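Local coordinates for galactose-binding lectin (PDB 6VAW), which binds D-galactose and galactose-containing glycans as a calcium- and manganese-dependent homotetrameric legume lectin, here holding a synthetic beta-galactosyl amide, at residues V4-N9 with W223-T228; V52-S57 with A196-R201; I85-A90 with V202-S207. All coordinates share one frame; numbering follows the deposited sequence.

Interaction 1: V4-N9 with W223-T228; sequences VSFNFN and WSFTST
Phe6 points its ring edge at the face of Trp223 in a T-shaped pair. The centroid of the Phe6 ring lies 4.9 Å from that of the six-membered ring of Trp223, with the planes 84° apart. Phe6 CE1 sits over the indole, 3.8 Å from Trp223 CD2. Against Phe225 the same phenylalanine uses a face instead: Phe225 CB rests over it, 3.5 Å from Phe6 CZ, in a CH-pi contact. The Phe225 ring runs nearly parallel to that of Phe6 but is slid so far along that the two scarcely overlap. Phe6 CG lies between its backbone N and carbonyl carbon (chi1 56°), which folds the ring across the neighbouring strand, whereas Phe225 CG is anti to N (chi1 178°). The sheet face of Phe6, Trp223 and Phe225 also carries Val4, whose CB comes 3.6 Å from Ser227 OG, and Phe8 beside the indole. On the other face Ser5, Asn7, Ser224 and Thr226 are small or polar, and Ser5 OG stands 3.2 Å from Thr226 OG1. Six backbone hydrogen bonds join the strands, two each for the pairs Val4–Ser227, Phe6–Phe225 and Phe8–Trp223. Trp223 NE1 donates to Thr67 OG1 of strand 64-74, and Tyr48 stacks on Phe6 from the facing sheet. Gly183 of a second subunit packs on Thr226, and Asn182 of a third on Asn7, so part of the polar face is covered by other chains. An antiparallel pair with an aromatic cluster on one face and mostly small polar side chains on the other, Ser227 being the exception, is consistent with a place in the flat back sheet of the legume lectin jelly roll, its rings turned into the sandwich.

Interaction 2: V52-S57 with A196-R201; sequences VRIWSS and AKLPER
The indole of Trp55 is met over one face by Glu200 and along its edge by the backbone of Leu198. Glu200 CG stands almost exactly above the six-membered ring, 3.4 Å from its centroid, an aliphatic CH-pi contact in which the glutamate chain crosses the ring at about a right angle. At the edge, Trp55 NE1 donates to Leu198 O at 2.8 Å. That oxygen lies close to the indole plane, although the donor itself approaches from above the plane of the Leu198 carbonyl. Ile54 CD1 borders the ring in its plane and also touches Leu198 CB. A chi1 of 69° at Trp55 brings a face of the ring against the glutamate chain. The second flat group is the Glu200 carboxylate, inclined 31° to the indole. Its OE1 accepts twice from Ser57, from the hydroxyl OG at 2.9 Å and from the backbone N at 3.2 Å, both donors arriving from the same face of the carboxylate. At the other end of the glutamate, Ile54 N binds Glu200 O at 2.9 Å, so backbone and side chain of this one residue hold successive parts of 52-57. Arg53 and Arg201 form a single antiparallel bridge, but their strongest partners lie outside, Glu2 for Arg53 and Glu92 for Arg201; Arg53 NH2 adds a weak bond to Ser56 OG. Gly14 of a fourth subunit packs on Arg53 and its Pro16 on Arg201. The two Ser57 donors would probably favour the ionised carboxylate, and Arg53, not in contact with it and salt-bridged to Glu2, could add a little. Trp55 O is buried by the contact against Glu200 CB and CG and has no hydrogen-bond partner in the model, a probable energetic cost.

Interaction 3: I85-A90 with V202-S207; sequences IIFFIA and VKFGFS
Phe87, Ile89, Phe204 and Phe206 form the apolar centre, all on one face of the strand pair. Ile89 lies beside Phe204 and points the same way, with CG1 3.6 Å from Phe204 CE2 and CG2 over the face of that ring. Ile89 CG2 also meets Val202 CG2 at 3.6 Å. Phe87 CD1 comes over a face of the Phe206 ring, 3.7 Å from Phe206 CE1, while Phe87 CZ touches the edge of Phe204. On the opposite face, the Phe88 ring, swung back over its own main chain (chi1 72°), lies across the chain at Gly205 and carries CE1 to 3.7 Å from Ser207 CB. Gly205, paired with Phe88, leaves its backbone facing the ring, with Phe88 CD1 3.7 Å from Gly205 O. Outward from the rings, six backbone hydrogen bonds join Ile86–Ser207, Phe88–Gly205 and Ala90–Lys203. The polar ends finish elsewhere: Ser207 OG bonds Leu106 O, and Lys203 NZ bonds Asn19 OD1. Strand 201-209 runs between 43-53 and 84-91 in the seven-stranded front sheet, with 117-123 on the far side of 84-91. The Phe87 face packs on strands 64-74 and 217-229 of the back sheet, while on the other face the side chain of Ile86 comes about 4 Å from that of Glu121, a manganese ligand on strand 117-123.

Interaction 3 is the buried centre, near the middle of the chain; interactions 1 and 2 lie farther out, each touched by other subunits. Interaction 1 belongs to the back sheet and interaction 3 to the front sheet, and they meet in the sandwich core, where Trp223 CD2 comes 3.5 Å from Phe206 CE2. Interactions 2 and 3 share the front sheet: Arg201 leads straight into Val202, and Val52 N lies 2.7 Å from Val202 O, a probable hydrogen bond. Regular strand pairing with aromatic packing holds interactions 1 and 3, whereas interaction 2, where the strands give way to loops, combines one backbone bond across the segments with bonds from Trp55 and Ser57, the latter to the Glu200 carboxylate.

Interaction 1: V4-N9 with W223-T228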
loop_
_atom_site.group_PDB
_atom_site.type_symbol
_atom_site.label_atom_id
_atom_site.label_comp_id
_atom_site.label_asym_id
_atom_site.label_seq_id
_atom_site.Cartn_x
_atom_site.Cartn_y
_atom_site.Cartn_z
ATOM N N VAL A 4 -3.495 8.384 -6.981
ATOM C CA VAL A 4 -3.188 7.371 -7.986
ATOM C C VAL A 4 -1.923 6.675 -7.484
ATOM O O VAL A 4 -0.917 7.346 -7.249
ATOM C CB VAL A 4 -3.023 7.914 -9.429
ATOM C CG1 VAL A 4 -2.588 6.800 -10.386
ATOM C CG2 VAL A 4 -4.294 8.592 -9.939
ATOM N N SER A 5 -1.990 5.362 -7.294
ATOM C CA SER A 5 -0.852 4.597 -6.803
ATOM C C SER A 5 -0.713 3.279 -7.540
ATOM O O SER A 5 -1.705 2.561 -7.721
ATOM C CB SER A 5 -0.998 4.344 -5.304
ATOM O OG SER A 5 0.204 3.803 -4.782
ATOM N N PHE A 6 0.529 2.957 -7.970
ATOM C CA PHE A 6 0.809 1.692 -8.663
ATOM C C PHE A 6 2.225 1.241 -8.393
ATOM O O PHE A 6 3.054 2.031 -7.958
ATOM C CB PHE A 6 0.529 1.766 -10.176
ATOM C CG PHE A 6 1.219 2.828 -11.001
ATOM C CD1 PHE A 6 2.516 2.639 -11.466
ATOM C CD2 PHE A 6 0.554 3.990 -11.364
ATOM C CE1 PHE A 6 3.142 3.600 -12.269
ATOM C CE2 PHE A 6 1.186 4.956 -12.160
ATOM C CZ PHE A 6 2.466 4.743 -12.628
ATOM N N ASN A 7 2.500 -0.034 -8.642
ATOM C CA ASN A 7 3.825 -0.592 -8.442
ATOM C C ASN A 7 4.034 -1.743 -9.422
ATOM O O ASN A 7 3.209 -2.665 -9.486
ATOM C CB ASN A 7 4.040 -1.033 -6.977
ATOM C CG ASN A 7 5.341 -1.767 -6.719
ATOM O OD1 ASN A 7 5.347 -2.910 -6.255
ATOM N ND2 ASN A 7 6.467 -1.156 -7.057
ATOM N N PHE A 8 5.115 -1.661 -10.204
ATOM C CA PHE A 8 5.556 -2.675 -11.163
ATOM C C PHE A 8 6.900 -3.224 -10.737
ATOM O O PHE A 8 7.889 -2.506 -10.764
ATOM C CB PHE A 8 5.666 -2.113 -12.600
ATOM C CG PHE A 8 4.379 -1.659 -13.246
ATOM C CD1 PHE A 8 3.522 -2.573 -13.838
ATOM C CD2 PHE A 8 4.047 -0.311 -13.303
ATOM C CE1 PHE A 8 2.327 -2.146 -14.435
ATOM C CE2 PHE A 8 2.853 0.113 -13.892
ATOM C CZ PHE A 8 2.001 -0.805 -14.455
ATOM N N ASN A 9 6.942 -4.489 -10.337
ATOM C CA ASN A 9 8.187 -5.188 -9.987
ATOM C C ASN A 9 8.747 -5.852 -11.254
ATOM O O ASN A 9 9.926 -6.209 -11.326
ATOM C CB ASN A 9 7.926 -6.235 -8.904
ATOM C CG ASN A 9 7.448 -5.649 -7.614
ATOM O OD1 ASN A 9 8.041 -4.706 -7.084
ATOM N ND2 ASN A 9 6.358 -6.194 -7.092
ATOM N N TRP A 223 9.061 0.171 -11.532
ATOM C CA TRP A 223 8.487 1.505 -11.418
ATOM C C TRP A 223 7.365 1.526 -10.375
ATOM O O TRP A 223 6.416 0.758 -10.488
ATOM C CB TRP A 223 7.953 1.937 -12.784
ATOM C CG TRP A 223 7.442 3.346 -12.875
ATOM C CD1 TRP A 223 7.772 4.409 -12.079
ATOM C CD2 TRP A 223 6.549 3.853 -13.871
ATOM N NE1 TRP A 223 7.127 5.540 -12.511
ATOM C CE2 TRP A 223 6.396 5.237 -13.632
ATOM C CE3 TRP A 223 5.908 3.286 -14.983
ATOM C CZ2 TRP A 223 5.622 6.058 -14.466
ATOM C CZ3 TRP A 223 5.093 4.087 -15.765
ATOM C CH2 TRP A 223 4.938 5.451 -15.491
ATOM N N SER A 224 7.471 2.418 -9.377
ATOM C CA SER A 224 6.439 2.644 -8.376
ATOM C C SER A 224 6.070 4.117 -8.437
ATOM O O SER A 224 6.906 4.943 -8.792
ATOM C CB SER A 224 6.898 2.205 -6.986
ATOM O OG SER A 224 7.914 3.049 -6.470
ATOM N N PHE A 225 4.822 4.448 -8.145
ATOM C CA PHE A 225 4.337 5.811 -8.273
ATOM C C PHE A 225 3.181 6.069 -7.346
ATOM O O PHE A 225 2.318 5.218 -7.194
ATOM C CB PHE A 225 3.879 6.038 -9.738
ATOM C CG PHE A 225 3.293 7.391 -10.076
ATOM C CD1 PHE A 225 1.941 7.646 -9.890
ATOM C CD2 PHE A 225 4.083 8.387 -10.625
ATOM C CE1 PHE A 225 1.394 8.884 -10.237
ATOM C CE2 PHE A 225 3.550 9.638 -10.928
ATOM C CZ PHE A 225 2.204 9.872 -10.744
ATOM N N THR A 226 3.138 7.271 -6.755
ATOM C CA THR A 226 2.028 7.739 -5.937
ATOM C C THR A 226 1.871 9.225 -6.180
ATOM O O THR A 226 2.837 9.956 -6.043
ATOM C CB THR A 226 2.148 7.451 -4.432
ATOM O OG1 THR A 226 2.348 6.051 -4.169
ATOM C CG2 THR A 226 0.921 7.957 -3.648
ATOM N N SER A 227 0.666 9.655 -6.529
ATOM C CA SER A 227 0.341 11.067 -6.690
ATOM C C SER A 227 -0.880 11.359 -5.848
ATOM O O SER A 227 -1.761 10.503 -5.757
ATOM C CB SER A 227 0.107 11.416 -8.152
ATOM O OG SER A 227 -1.123 10.873 -8.614
ATOM N N THR A 228 -0.936 12.530 -5.224
ATOM C CA THR A 228 -2.064 12.949 -4.400
ATOM C C THR A 228 -2.423 14.387 -4.757
ATOM O O THR A 228 -1.581 15.276 -4.704
ATOM C CB THR A 228 -1.813 12.745 -2.898
ATOM O OG1 THR A 228 -1.632 11.354 -2.650
ATOM C CG2 THR A 228 -2.965 13.246 -2.023
#

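Interaction 2: V52-S57 with A196-R201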
loop_
_atom_site.group_PDB
_atom_site.type_symbol
_atom_site.label_atom_id
_atom_site.label_comp_id
_atom_site.label_asym_id
_atom_site.label_seq_id
_atom_site.Cartn_x
_atom_site.Cartn_y
_atom_site.Cartn_z
ATOM N N VAL A 52 -3.564 10.769 -15.713
ATOM C CA VAL A 52 -3.459 11.167 -14.320
ATOM C C VAL A 52 -3.836 12.648 -14.232
ATOM O O VAL A 52 -3.266 13.447 -14.972
ATOM C CB VAL A 52 -2.025 10.878 -13.800
ATOM C CG1 VAL A 52 -1.776 11.542 -12.447
ATOM C CG2 VAL A 52 -1.751 9.364 -13.738
ATOM N N ARG A 53 -4.747 13.006 -13.318
ATOM C CA ARG A 53 -5.147 14.414 -13.136
ATOM C C ARG A 53 -4.101 15.093 -12.248
ATOM O O ARG A 53 -4.085 14.853 -11.034
ATOM C CB ARG A 53 -6.571 14.483 -12.527
ATOM C CG ARG A 53 -7.265 15.839 -12.551
ATOM C CD ARG A 53 -8.624 15.602 -11.888
ATOM N NE ARG A 53 -9.296 16.833 -11.531
ATOM C CZ ARG A 53 -10.131 16.947 -10.504
ATOM N NH1 ARG A 53 -10.345 15.910 -9.695
ATOM N NH2 ARG A 53 -10.743 18.096 -10.261
ATOM N N ILE A 54 -3.179 15.881 -12.851
ATOM C CA ILE A 54 -2.107 16.534 -12.093
ATOM C C ILE A 54 -2.519 17.884 -11.542
ATOM O O ILE A 54 -1.877 18.391 -10.628
ATOM C CB ILE A 54 -0.765 16.641 -12.865
ATOM C CG1 ILE A 54 -0.925 17.260 -14.286
ATOM C CG2 ILE A 54 -0.109 15.269 -12.894
ATOM C CD1 ILE A 54 0.264 18.050 -14.773
ATOM N N TRP A 55 -3.579 18.462 -12.072
ATOM C CA TRP A 55 -4.055 19.755 -11.578
ATOM C C TRP A 55 -5.540 19.948 -11.961
ATOM O O TRP A 55 -6.060 19.265 -12.847
ATOM C CB TRP A 55 -3.131 20.946 -11.982
ATOM C CG TRP A 55 -3.093 21.313 -13.432
ATOM C CD1 TRP A 55 -2.201 20.883 -14.371
ATOM C CD2 TRP A 55 -3.898 22.318 -14.068
ATOM N NE1 TRP A 55 -2.423 21.530 -15.566
ATOM C CE2 TRP A 55 -3.474 22.404 -15.413
ATOM C CE3 TRP A 55 -4.964 23.121 -13.640
ATOM C CZ2 TRP A 55 -4.124 23.218 -16.349
ATOM C CZ3 TRP A 55 -5.568 23.975 -14.557
ATOM C CH2 TRP A 55 -5.159 24.004 -15.895
ATOM N N SER A 56 -6.237 20.783 -11.189
ATOM C CA SER A 56 -7.669 21.012 -11.358
ATOM C C SER A 56 -7.967 22.475 -11.607
ATOM O O SER A 56 -7.584 23.330 -10.807
ATOM C CB SER A 56 -8.420 20.519 -10.126
ATOM O OG SER A 56 -9.783 20.908 -10.113
ATOM N N SER A 57 -8.674 22.755 -12.712
ATOM C CA SER A 57 -9.112 24.109 -13.108
ATOM C C SER A 57 -10.205 24.645 -12.170
ATOM O O SER A 57 -10.430 25.851 -12.139
ATOM C CB SER A 57 -9.620 24.119 -14.549
ATOM O OG SER A 57 -10.663 23.176 -14.735
ATOM N N ALA A 196 1.357 25.375 -15.383
ATOM C CA ALA A 196 1.619 26.323 -16.468
ATOM C C ALA A 196 2.132 25.641 -17.741
ATOM O O ALA A 196 1.929 26.166 -18.831
ATOM C CB ALA A 196 2.644 27.365 -16.014
ATOM N N LYS A 197 2.799 24.498 -17.612
ATOM C CA LYS A 197 3.421 23.836 -18.754
ATOM C C LYS A 197 2.642 22.640 -19.290
ATOM O O LYS A 197 2.892 22.204 -20.410
ATOM C CB LYS A 197 4.837 23.365 -18.368
ATOM C CG LYS A 197 5.784 24.472 -17.878
ATOM C CD LYS A 197 6.092 25.505 -18.956
ATOM C CE LYS A 197 7.072 26.538 -18.467
ATOM N NZ LYS A 197 7.101 27.727 -19.358
ATOM N N LEU A 198 1.772 22.063 -18.502
ATOM C CA LEU A 198 1.050 20.876 -18.962
ATOM C C LEU A 198 -0.466 20.993 -18.804
ATOM O O LEU A 198 -0.904 21.724 -17.924
ATOM C CB LEU A 198 1.533 19.633 -18.185
ATOM C CG LEU A 198 2.921 19.089 -18.585
ATOM C CD1 LEU A 198 3.470 18.170 -17.525
ATOM C CD2 LEU A 198 2.883 18.390 -19.929
ATOM N N PRO A 199 -1.254 20.145 -19.524
ATOM C CA PRO A 199 -2.726 20.153 -19.343
ATOM C C PRO A 199 -3.140 19.485 -18.032
ATOM O O PRO A 199 -2.308 18.785 -17.390
ATOM C CB PRO A 199 -3.229 19.351 -20.545
ATOM C CG PRO A 199 -2.105 18.434 -20.897
ATOM C CD PRO A 199 -0.847 19.177 -20.576
ATOM N N GLU A 200 -4.433 19.617 -17.660
ATOM C CA GLU A 200 -4.935 18.998 -16.418
ATOM C C GLU A 200 -4.711 17.473 -16.367
ATOM O O GLU A 200 -4.447 16.941 -15.293
ATOM C CB GLU A 200 -6.429 19.294 -16.221
ATOM C CG GLU A 200 -6.701 20.727 -15.827
ATOM C CD GLU A 200 -8.128 21.158 -16.090
ATOM O OE1 GLU A 200 -8.991 20.877 -15.231
ATOM O OE2 GLU A 200 -8.378 21.797 -17.138
ATOM N N ARG A 201 -4.884 16.782 -17.517
ATOM C CA ARG A 201 -4.738 15.332 -17.658
ATOM C C ARG A 201 -3.489 15.010 -18.472
ATOM O O ARG A 201 -3.254 15.552 -19.572
ATOM C CB ARG A 201 -5.975 14.667 -18.265
ATOM C CG ARG A 201 -7.234 14.753 -17.373
ATOM C CD ARG A 201 -8.536 14.580 -18.137
ATOM N NE ARG A 201 -8.534 13.414 -19.021
ATOM C CZ ARG A 201 -9.440 12.441 -18.997
ATOM N NH1 ARG A 201 -10.445 12.476 -18.128
ATOM N NH2 ARG A 201 -9.362 11.435 -19.857
#

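Interaction 3: I85-A90 with V202-S207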
loop_
_atom_site.group_PDB
_atom_site.type_symbol
_atom_site.label_atom_id
_atom_site.label_comp_id
_atom_site.label_asym_id
_atom_site.label_seq_id
_atom_site.Cartn_x
_atom_site.Cartn_y
_atom_site.Cartn_z
ATOM N N ILE A 85 17.766 7.515 -21.855
ATOM C CA ILE A 85 16.383 7.336 -21.437
ATOM C C ILE A 85 15.851 8.648 -20.855
ATOM O O ILE A 85 16.599 9.340 -20.161
ATOM C CB ILE A 85 16.298 6.194 -20.356
ATOM C CG1 ILE A 85 16.785 4.819 -20.910
ATOM C CG2 ILE A 85 14.874 6.064 -19.758
ATOM C CD1 ILE A 85 16.979 3.722 -19.788
ATOM N N ILE A 86 14.554 8.944 -21.068
ATOM C CA ILE A 86 13.910 10.093 -20.425
ATOM C C ILE A 86 12.628 9.605 -19.698
ATOM O O ILE A 86 11.834 8.842 -20.262
ATOM C CB ILE A 86 13.630 11.285 -21.379
ATOM C CG1 ILE A 86 13.088 12.535 -20.566
ATOM C CG2 ILE A 86 12.743 10.914 -22.603
ATOM C CD1 ILE A 86 12.835 13.815 -21.394
ATOM N N PHE A 87 12.489 10.002 -18.434
ATOM C CA PHE A 87 11.274 9.800 -17.652
ATOM C C PHE A 87 10.448 11.039 -17.944
ATOM O O PHE A 87 10.921 12.145 -17.674
ATOM C CB PHE A 87 11.572 9.619 -16.146
ATOM C CG PHE A 87 10.343 9.812 -15.296
ATOM C CD1 PHE A 87 9.294 8.898 -15.343
ATOM C CD2 PHE A 87 10.225 10.911 -14.455
ATOM C CE1 PHE A 87 8.154 9.076 -14.540
ATOM C CE2 PHE A 87 9.082 11.085 -13.654
ATOM C CZ PHE A 87 8.058 10.180 -13.709
ATOM N N PHE A 88 9.266 10.892 -18.560
ATOM C CA PHE A 88 8.568 12.103 -18.968
ATOM C C PHE A 88 7.082 12.097 -18.612
ATOM O O PHE A 88 6.492 11.073 -18.276
ATOM C CB PHE A 88 8.767 12.369 -20.480
ATOM C CG PHE A 88 8.014 11.417 -21.400
ATOM C CD1 PHE A 88 8.450 10.107 -21.583
ATOM C CD2 PHE A 88 6.880 11.834 -22.078
ATOM C CE1 PHE A 88 7.726 9.210 -22.394
ATOM C CE2 PHE A 88 6.183 10.955 -22.928
ATOM C CZ PHE A 88 6.614 9.645 -23.084
ATOM N N ILE A 89 6.518 13.300 -18.669
ATOM C CA ILE A 89 5.127 13.669 -18.372
ATOM C C ILE A 89 4.642 14.419 -19.568
ATOM O O ILE A 89 5.328 15.335 -20.001
ATOM C CB ILE A 89 4.989 14.512 -17.110
ATOM C CG1 ILE A 89 5.922 14.048 -15.993
ATOM C CG2 ILE A 89 3.526 14.540 -16.660
ATOM C CD1 ILE A 89 6.086 15.109 -14.826
ATOM N N ALA A 90 3.515 14.020 -20.148
ATOM C CA ALA A 90 3.083 14.690 -21.380
ATOM C C ALA A 90 1.555 14.680 -21.519
ATOM O O ALA A 90 0.907 13.950 -20.775
ATOM C CB ALA A 90 3.743 14.014 -22.596
ATOM N N VAL A 202 -2.668 14.138 -17.889
ATOM C CA VAL A 202 -1.378 13.752 -18.458
ATOM C C VAL A 202 -1.133 12.274 -18.377
ATOM O O VAL A 202 -1.872 11.542 -17.708
ATOM C CB VAL A 202 -0.165 14.509 -17.794
ATOM C CG1 VAL A 202 -0.253 16.026 -17.996
ATOM C CG2 VAL A 202 0.003 14.130 -16.314
ATOM N N LYS A 203 -0.089 11.841 -19.087
ATOM C CA LYS A 203 0.439 10.479 -19.048
ATOM C C LYS A 203 1.929 10.545 -18.631
ATOM O O LYS A 203 2.654 11.471 -18.980
ATOM C CB LYS A 203 0.222 9.683 -20.354
ATOM C CG LYS A 203 -1.177 9.045 -20.345
ATOM C CD LYS A 203 -1.504 8.281 -21.600
ATOM C CE LYS A 203 -2.965 7.914 -21.619
ATOM N NZ LYS A 203 -3.306 7.116 -22.825
ATOM N N PHE A 204 2.327 9.591 -17.809
ATOM C CA PHE A 204 3.671 9.421 -17.276
ATOM C C PHE A 204 4.271 8.234 -17.991
ATOM O O PHE A 204 3.560 7.275 -18.267
ATOM C CB PHE A 204 3.624 9.169 -15.750
ATOM C CG PHE A 204 3.295 10.384 -14.900
ATOM C CD1 PHE A 204 1.968 10.776 -14.691
ATOM C CD2 PHE A 204 4.303 11.110 -14.283
ATOM C CE1 PHE A 204 1.667 11.881 -13.898
ATOM C CE2 PHE A 204 4.001 12.230 -13.499
ATOM C CZ PHE A 204 2.685 12.584 -13.274
ATOM N N GLY A 205 5.540 8.302 -18.315
ATOM C CA GLY A 205 6.161 7.161 -18.969
ATOM C C GLY A 205 7.645 7.323 -19.117
ATOM O O GLY A 205 8.241 8.160 -18.436
ATOM N N PHE A 206 8.235 6.451 -19.951
ATOM C CA PHE A 206 9.647 6.430 -20.297
ATOM C C PHE A 206 9.800 6.365 -21.815
ATOM O O PHE A 206 8.969 5.765 -22.497
ATOM C CB PHE A 206 10.353 5.233 -19.663
ATOM C CG PHE A 206 10.310 5.204 -18.157
ATOM C CD1 PHE A 206 11.300 5.824 -17.409
ATOM C CD2 PHE A 206 9.253 4.587 -17.486
ATOM C CE1 PHE A 206 11.254 5.802 -16.013
ATOM C CE2 PHE A 206 9.215 4.554 -16.084
ATOM C CZ PHE A 206 10.197 5.193 -15.360
ATOM N N SER A 207 10.874 6.951 -22.323
ATOM C CA SER A 207 11.207 6.947 -23.742
ATOM C C SER A 207 12.704 6.822 -23.894
ATOM O O SER A 207 13.443 7.293 -23.035
ATOM C CB SER A 207 10.714 8.225 -24.413
ATOM O OG SER A 207 10.953 8.209 -25.816
#